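A-adding tRNA nucleotidyltransferase (Aquifex aeolicus, PDB 4WBY) adds the terminal adenosine to tRNAs ending in CC, using ATP and magnesium; this chain is the C-terminal part of the longer protein, carrying the nucleotidyltransferase. Local coordinates at residues Ile152-His156 and Pro157-Ile161. Numbering follows the deposited sequence.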
loop_
_atom_site.group_PDB
_atom_site.type_symbol
_atom_site.label_atom_id
_atom_site.label_comp_id
_atom_site.label_asym_id
_atom_site.label_seq_id
_atom_site.Cartn_x
_atom_site.Cartn_y
_atom_site.Cartn_z
ATOM N N ILE A 152 -15.017 8.124 7.510
ATOM C CA ILE A 152 -13.695 8.693 7.773
ATOM C C ILE A 152 -13.869 10.131 8.274
ATOM O O ILE A 152 -14.384 10.993 7.559
ATOM C CB ILE A 152 -12.798 8.676 6.514
ATOM C CG1 ILE A 152 -12.608 7.242 5.998
ATOM C CG2 ILE A 152 -11.453 9.335 6.789
ATOM C CD1 ILE A 152 -11.963 6.277 6.988
ATOM N N ARG A 153 -13.422 10.383 9.498
ATOM C CA ARG A 153 -13.625 11.654 10.179
ATOM C C ARG A 153 -12.342 12.093 10.860
ATOM O O ARG A 153 -11.750 11.313 11.613
ATOM C CB ARG A 153 -14.734 11.515 11.230
ATOM C CG ARG A 153 -15.160 12.824 11.850
ATOM C CD ARG A 153 -16.045 12.620 13.065
ATOM N NE ARG A 153 -17.178 11.749 12.768
ATOM C CZ ARG A 153 -18.325 12.148 12.232
ATOM N NH1 ARG A 153 -18.522 13.432 11.932
ATOM N NH2 ARG A 153 -19.275 11.250 11.997
ATOM N N VAL A 154 -11.910 13.333 10.623
ATOM C CA VAL A 154 -10.752 13.853 11.349
ATOM C C VAL A 154 -11.088 14.114 12.828
ATOM O O VAL A 154 -12.259 14.222 13.212
ATOM C CB VAL A 154 -10.196 15.150 10.701
ATOM C CG1 VAL A 154 -9.601 14.843 9.325
ATOM C CG2 VAL A 154 -11.266 16.246 10.643
ATOM N N LEU A 155 -10.049 14.227 13.646
ATOM C CA LEU A 155 -10.204 14.399 15.092
ATOM C C LEU A 155 -10.469 15.838 15.515
ATOM O O LEU A 155 -10.977 16.087 16.617
ATOM C CB LEU A 155 -8.957 13.881 15.819
ATOM C CG LEU A 155 -8.480 12.468 15.461
ATOM C CD1 LEU A 155 -7.419 11.994 16.435
ATOM C CD2 LEU A 155 -9.623 11.493 15.430
ATOM N N HIS A 156 -10.082 16.773 14.653
ATOM C CA HIS A 156 -10.232 18.199 14.914
ATOM C C HIS A 156 -10.279 18.908 13.572
ATOM O O HIS A 156 -9.672 18.441 12.609
ATOM C CB HIS A 156 -9.035 18.701 15.741
ATOM C CG HIS A 156 -9.092 20.159 16.092
ATOM N ND1 HIS A 156 -8.868 21.163 15.172
ATOM C CD2 HIS A 156 -9.343 20.778 17.270
ATOM C CE1 HIS A 156 -8.986 22.337 15.769
ATOM N NE2 HIS A 156 -9.279 22.130 17.041
ATOM N N PRO A 157 -11.012 20.026 13.490
ATOM C CA PRO A 157 -11.225 20.641 12.175
ATOM C C PRO A 157 -9.983 21.197 11.486
ATOM O O PRO A 157 -10.051 21.384 10.279
ATOM C CB PRO A 157 -12.222 21.778 12.468
ATOM C CG PRO A 157 -12.223 21.931 13.945
ATOM C CD PRO A 157 -11.895 20.597 14.519
ATOM N N VAL A 158 -8.879 21.458 12.184
ATOM C CA VAL A 158 -7.725 21.982 11.445
ATOM C C VAL A 158 -6.779 20.864 10.984
ATOM O O VAL A 158 -5.677 21.130 10.506
ATOM C CB VAL A 158 -6.934 23.042 12.255
ATOM C CG1 VAL A 158 -7.853 24.193 12.689
ATOM C CG2 VAL A 158 -6.189 22.429 13.425
ATOM N N SER A 159 -7.237 19.614 11.070
ATOM C CA SER A 159 -6.388 18.458 10.783
ATOM C C SER A 159 -5.662 18.490 9.427
ATOM O O SER A 159 -4.476 18.148 9.343
ATOM C CB SER A 159 -7.232 17.188 10.878
ATOM O OG SER A 159 -6.439 16.030 10.696
ATOM N N PHE A 160 -6.358 18.883 8.362
ATOM C CA PHE A 160 -5.727 18.890 7.045
ATOM C C PHE A 160 -4.806 20.103 6.848
ATOM O O PHE A 160 -3.905 20.055 6.025
ATOM C CB PHE A 160 -6.773 18.864 5.928
ATOM C CG PHE A 160 -7.620 17.619 5.906
ATOM C CD1 PHE A 160 -7.036 16.361 5.792
ATOM C CD2 PHE A 160 -9.001 17.707 5.968
ATOM C CE1 PHE A 160 -7.825 15.203 5.766
ATOM C CE2 PHE A 160 -9.790 16.568 5.945
ATOM C CZ PHE A 160 -9.201 15.306 5.832
ATOM N N ILE A 161 -5.047 21.193 7.569
ATOM C CA ILE A 161 -4.139 22.339 7.523
ATOM C C ILE A 161 -2.841 21.973 8.237
ATOM O O ILE A 161 -1.734 22.261 7.776
ATOM C CB ILE A 161 -4.736 23.596 8.207
ATOM C CG1 ILE A 161 -6.146 23.905 7.704
ATOM C CG2 ILE A 161 -3.836 24.807 7.977
ATOM C CD1 ILE A 161 -6.822 25.039 8.482
HETATM O O HOH W 1 -7.194 14.563 12.833
#
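A type I beta turn from His156 to Ser159 leads the chain from strand 151-152 into the short helix 159-162, with Val158 at the N-cap position. The turn is closed by Ser159 N, which donates to His156 O at 3.1 Å. The His156 imidazole accepts a different amide: Val158 N points almost straight at His156 ND1 (3.0 Å, 174°), reaching the ring at its edge and close to its plane. With CG anti to the backbone N (chi1 -179°), the His156 ring lies alongside the Val158 side chain, whose CG2 comes 3.4 Å from His156 ND1. Over one face of the His156 ring sits Pro157 CD, a CH-pi contact offset toward the rim. This linker runs just ahead of helix 165-177, which carries much of the ATP-binding segment; Ser159 O accepts a bond from Arg166, one of its ATP-binding residues. On the buried side of the turn, Val154 CB packs against Ser159 CB, while Val154 CG1 stands over the face of Phe160, 3.5 Å from CZ. Helices 165-177 and 183-194 also touch that phenyl ring. A water joins Ser159 OG (2.7 Å) to the Leu155 amide N, bridging the loop after the strand and the first turn of the helix.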